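Local coordinates for putative lipoprotein (Parabacteroides distasonis ATCC 8503, PDB 3JX8) that is of unknown function but may be a surface lipoprotein with a role in adhesion or lipid binding, at residues E209-A220 with E227-K238. Residues are numbered along the deposited sequence; the frame is centred on the assembly and turned at random.
Sequences EISVYATQILDA and EIHYKGDPEISK
The Tyr213 ring carries the aliphatic end of Lys231 over one face, with CE of Lys231 3.9 Å from the ring centroid, while Gly232 CA lies at its edge. The two residues sit on successive coils of a parallel beta-helix, consistent with the pectate-lyase-like clan of the GIN domain. Lys231 CG occupies the tight site between its own backbone N and carbonyl carbon (chi1 59°), and a bend at chi3 then lays the chain across the tyrosine, adding a cation-pi contact from NZ. The His229 ring is met edge-on by Ser211 OG and by the Glu209 carboxylate, which stands nearly perpendicular to it. NE2 gives Glu209 OE1 a weak hydrogen bond of 3.1 Å, and ND1 is held by Asn247 on the next strand, so both ring nitrogens are engaged.

Strand 209-214 pairs in register with 227-231 and, past a corner, strand 217-220 with 235-238. Where the two coils turn this corner, a water accepts from Asp233 N and donates to Thr215 O, and Gly232 takes a positive phi (96°), its CA 3.7 Å from Ala214 O.

Inside the coil, Leu218 links the two walls: its CD2 packs obliquely on Tyr230, 3.5 Å from CG, and lies alongside Ile236 CD1. Val212 CG1 touches Tyr230 CB from the neighbouring strand, and Ile228 CD1 reaches across the interior to Ala220 CB at 3.9 Å. Backbone bonds continue between strands 217-220 and 235-238, where Ala220 N donates to Ser237 O at 2.8 Å.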
loop_
_atom_site.group_PDB
_atom_site.type_symbol
_atom_site.label_atom_id
_atom_site.label_comp_id
_atom_site.label_asym_id
_atom_site.label_seq_id
_atom_site.Cartn_x
_atom_site.Cartn_y
_atom_site.Cartn_z
ATOM N N GLU A 209 3.950 11.435 2.685
ATOM C CA GLU A 209 4.021 12.836 2.330
ATOM C C GLU A 209 3.894 13.090 0.840
ATOM O O GLU A 209 4.452 12.348 0.023
ATOM C CB GLU A 209 5.391 13.329 2.760
ATOM C CG GLU A 209 5.473 14.742 3.112
ATOM C CD GLU A 209 6.629 15.023 4.078
ATOM O OE1 GLU A 209 7.516 15.777 3.686
ATOM O OE2 GLU A 209 6.646 14.476 5.214
ATOM N N ILE A 210 3.189 14.158 0.496
ATOM C CA ILE A 210 3.067 14.626 -0.882
ATOM C C ILE A 210 3.330 16.123 -0.928
ATOM O O ILE A 210 2.786 16.895 -0.118
ATOM C CB ILE A 210 1.673 14.359 -1.461
ATOM C CG1 ILE A 210 1.325 12.860 -1.378
ATOM C CG2 ILE A 210 1.549 14.963 -2.933
ATOM C CD1 ILE A 210 -0.132 12.516 -1.877
ATOM N N SER A 211 4.164 16.530 -1.870
ATOM C CA SER A 211 4.364 17.947 -2.184
ATOM C C SER A 211 3.791 18.228 -3.557
ATOM O O SER A 211 4.273 17.672 -4.544
ATOM C CB SER A 211 5.840 18.293 -2.168
ATOM O OG SER A 211 6.376 18.048 -0.875
ATOM N N VAL A 212 2.773 19.088 -3.628
ATOM C CA VAL A 212 2.019 19.274 -4.849
ATOM C C VAL A 212 1.972 20.738 -5.247
ATOM O O VAL A 212 2.010 21.625 -4.392
ATOM C CB VAL A 212 0.566 18.698 -4.714
ATOM C CG1 VAL A 212 -0.198 19.383 -3.552
ATOM C CG2 VAL A 212 -0.203 18.747 -6.078
ATOM N N TYR A 213 1.901 20.959 -6.565
ATOM C CA TYR A 213 1.697 22.270 -7.161
ATOM C C TYR A 213 0.504 22.141 -8.092
ATOM O O TYR A 213 0.587 21.479 -9.123
ATOM C CB TYR A 213 2.946 22.657 -7.929
ATOM C CG TYR A 213 2.933 23.951 -8.716
ATOM C CD1 TYR A 213 2.050 24.972 -8.430
ATOM C CD2 TYR A 213 3.888 24.169 -9.722
ATOM C CE1 TYR A 213 2.067 26.154 -9.133
ATOM C CE2 TYR A 213 3.930 25.356 -10.428
ATOM C CZ TYR A 213 3.023 26.348 -10.125
ATOM O OH TYR A 213 3.041 27.533 -10.807
ATOM N N ALA A 214 -0.611 22.754 -7.691
ATOM C CA ALA A 214 -1.873 22.751 -8.433
ATOM C C ALA A 214 -2.283 24.208 -8.586
ATOM O O ALA A 214 -2.220 24.982 -7.638
ATOM C CB ALA A 214 -2.975 21.937 -7.705
ATOM N N THR A 215 -2.676 24.582 -9.787
ATOM C CA THR A 215 -3.014 25.979 -10.067
ATOM C C THR A 215 -4.502 26.277 -9.915
ATOM O O THR A 215 -4.855 27.387 -9.542
ATOM C CB THR A 215 -2.525 26.412 -11.459
ATOM O OG1 THR A 215 -3.214 25.654 -12.452
ATOM C CG2 THR A 215 -1.003 26.186 -11.588
ATOM N N GLN A 216 -5.371 25.305 -10.162
ATOM C CA GLN A 216 -6.807 25.586 -10.140
ATOM C C GLN A 216 -7.605 24.840 -9.059
ATOM O O GLN A 216 -8.328 25.459 -8.299
ATOM C CB GLN A 216 -7.364 25.280 -11.504
ATOM C CG GLN A 216 -8.774 25.737 -11.702
ATOM C CD GLN A 216 -9.254 25.355 -13.077
ATOM O OE1 GLN A 216 -8.620 25.699 -14.086
ATOM N NE2 GLN A 216 -10.353 24.612 -13.131
ATOM N N ILE A 217 -7.478 23.520 -9.018
ATOM C CA ILE A 217 -8.225 22.683 -8.079
ATOM C C ILE A 217 -7.261 21.713 -7.383
ATOM O O ILE A 217 -6.437 21.066 -8.036
ATOM C CB ILE A 217 -9.284 21.816 -8.818
ATOM C CG1 ILE A 217 -10.300 22.683 -9.565
ATOM C CG2 ILE A 217 -10.009 20.901 -7.864
ATOM C CD1 ILE A 217 -11.172 23.514 -8.656
ATOM N N LEU A 218 -7.387 21.612 -6.065
ATOM C CA LEU A 218 -6.623 20.676 -5.255
ATOM C C LEU A 218 -7.578 19.980 -4.303
ATOM O O LEU A 218 -8.284 20.624 -3.512
ATOM C CB LEU A 218 -5.496 21.352 -4.461
ATOM C CG LEU A 218 -4.685 20.461 -3.503
ATOM C CD1 LEU A 218 -3.977 19.281 -4.277
ATOM C CD2 LEU A 218 -3.658 21.332 -2.729
ATOM N N ASP A 219 -7.585 18.666 -4.383
ATOM C CA ASP A 219 -8.393 17.837 -3.523
ATOM C C ASP A 219 -7.395 17.082 -2.640
ATOM O O ASP A 219 -6.624 16.237 -3.125
ATOM C CB ASP A 219 -9.231 16.959 -4.454
ATOM C CG ASP A 219 -10.132 16.020 -3.743
ATOM O OD1 ASP A 219 -10.266 16.097 -2.500
ATOM O OD2 ASP A 219 -10.733 15.173 -4.464
ATOM N N ALA A 220 -7.368 17.433 -1.360
ATOM C CA ALA A 220 -6.316 17.040 -0.428
ATOM C C ALA A 220 -6.912 16.146 0.669
ATOM O O ALA A 220 -7.762 16.597 1.454
ATOM C CB ALA A 220 -5.649 18.272 0.168
ATOM N N GLU A 227 1.276 14.161 5.616
ATOM C CA GLU A 227 1.245 15.596 5.312
ATOM C C GLU A 227 1.231 15.914 3.845
ATOM O O GLU A 227 1.948 15.257 3.055
ATOM C CB GLU A 227 2.475 16.286 5.901
ATOM C CG GLU A 227 2.557 16.169 7.415
ATOM C CD GLU A 227 3.789 16.880 8.006
ATOM O OE1 GLU A 227 4.574 17.453 7.267
ATOM O OE2 GLU A 227 4.000 16.841 9.216
ATOM N N ILE A 228 0.414 16.911 3.496
ATOM C CA ILE A 228 0.353 17.460 2.149
ATOM C C ILE A 228 0.850 18.916 2.232
ATOM O O ILE A 228 0.354 19.728 3.031
ATOM C CB ILE A 228 -1.049 17.386 1.538
ATOM C CG1 ILE A 228 -1.463 15.911 1.468
ATOM C CG2 ILE A 228 -1.078 18.122 0.129
ATOM C CD1 ILE A 228 -2.932 15.630 1.039
ATOM N N HIS A 229 1.864 19.212 1.437
ATOM C CA HIS A 229 2.398 20.553 1.311
ATOM C C HIS A 229 2.045 20.991 -0.090
ATOM O O HIS A 229 2.343 20.275 -1.064
ATOM C CB HIS A 229 3.922 20.558 1.443
ATOM C CG HIS A 229 4.436 19.629 2.486
ATOM N ND1 HIS A 229 4.286 19.873 3.832
ATOM C CD2 HIS A 229 5.077 18.441 2.382
ATOM C CE1 HIS A 229 4.825 18.880 4.516
ATOM N NE2 HIS A 229 5.315 17.996 3.662
ATOM N N TYR A 230 1.426 22.149 -0.225
ATOM C CA TYR A 230 1.054 22.606 -1.543
ATOM C C TYR A 230 1.440 24.039 -1.835
ATOM O O TYR A 230 1.537 24.887 -0.931
ATOM C CB TYR A 230 -0.440 22.401 -1.793
ATOM C CG TYR A 230 -1.394 23.407 -1.151
ATOM C CD1 TYR A 230 -1.755 23.291 0.200
ATOM C CD2 TYR A 230 -1.959 24.449 -1.890
ATOM C CE1 TYR A 230 -2.641 24.181 0.783
ATOM C CE2 TYR A 230 -2.854 25.338 -1.310
ATOM C CZ TYR A 230 -3.192 25.192 0.013
ATOM O OH TYR A 230 -4.058 26.040 0.610
ATOM N N LYS A 231 1.635 24.291 -3.128
ATOM C CA LYS A 231 1.892 25.626 -3.630
ATOM C C LYS A 231 0.983 25.869 -4.803
ATOM O O LYS A 231 0.350 24.943 -5.303
ATOM C CB LYS A 231 3.346 25.769 -4.052
ATOM C CG LYS A 231 3.785 24.810 -5.124
ATOM C CD LYS A 231 5.249 25.034 -5.520
ATOM C CE LYS A 231 5.355 26.169 -6.527
ATOM N NZ LYS A 231 6.768 26.446 -6.903
ATOM N N GLY A 232 0.948 27.115 -5.258
ATOM C CA GLY A 232 -0.035 27.550 -6.224
ATOM C C GLY A 232 -1.163 28.186 -5.447
ATOM O O GLY A 232 -1.133 28.219 -4.226
ATOM N N ASP A 233 -2.169 28.681 -6.157
ATOM C CA ASP A 233 -3.355 29.214 -5.527
ATOM C C ASP A 233 -4.607 28.521 -6.034
ATOM O O ASP A 233 -5.524 29.171 -6.478
ATOM C CB ASP A 233 -3.419 30.726 -5.739
ATOM C CG ASP A 233 -2.195 31.444 -5.175
ATOM O OD1 ASP A 233 -1.922 31.346 -3.967
ATOM O OD2 ASP A 233 -1.477 32.095 -5.961
ATOM N N PRO A 234 -4.667 27.182 -5.929
ATOM C CA PRO A 234 -5.894 26.508 -6.314
ATOM C C PRO A 234 -6.982 26.728 -5.256
ATOM O O PRO A 234 -6.686 27.276 -4.199
ATOM C CB PRO A 234 -5.486 25.052 -6.272
ATOM C CG PRO A 234 -4.564 25.003 -5.083
ATOM C CD PRO A 234 -3.808 26.307 -5.112
ATOM N N GLU A 235 -8.209 26.307 -5.555
ATOM C CA GLU A 235 -9.254 26.121 -4.551
ATOM C C GLU A 235 -9.030 24.714 -3.989
ATOM O O GLU A 235 -9.033 23.722 -4.743
ATOM C CB GLU A 235 -10.650 26.217 -5.167
ATOM C CG GLU A 235 -10.899 27.552 -5.875
ATOM C CD GLU A 235 -12.183 27.565 -6.665
ATOM O OE1 GLU A 235 -12.822 26.491 -6.824
ATOM O OE2 GLU A 235 -12.529 28.654 -7.145
ATOM N N ILE A 236 -8.807 24.635 -2.682
ATOM C CA ILE A 236 -8.486 23.376 -2.024
ATOM C C ILE A 236 -9.725 22.834 -1.336
ATOM O O ILE A 236 -10.467 23.585 -0.683
ATOM C CB ILE A 236 -7.283 23.565 -1.020
ATOM C CG1 ILE A 236 -6.801 22.227 -0.451
ATOM C CG2 ILE A 236 -7.602 24.553 0.111
ATOM C CD1 ILE A 236 -5.524 22.380 0.431
ATOM N N SER A 237 -9.971 21.543 -1.519
ATOM C CA SER A 237 -10.919 20.785 -0.679
ATOM C C SER A 237 -10.081 19.962 0.252
ATOM O O SER A 237 -9.219 19.194 -0.202
ATOM C CB SER A 237 -11.796 19.880 -1.525
ATOM O OG SER A 237 -12.489 20.747 -2.420
ATOM N N LYS A 238 -10.313 20.141 1.549
ATOM C CA LYS A 238 -9.465 19.553 2.592
ATOM C C LYS A 238 -10.206 18.413 3.262
ATOM O O LYS A 238 -11.397 18.528 3.542
ATOM C CB LYS A 238 -9.153 20.576 3.653
ATOM C CG LYS A 238 -8.396 21.759 3.170
ATOM C CD LYS A 238 -8.343 22.812 4.272
ATOM C CE LYS A 238 -7.706 24.106 3.828
ATOM N NZ LYS A 238 -7.809 25.110 4.903
HETATM O O HOH W 1 -2.556 28.977 -8.892
#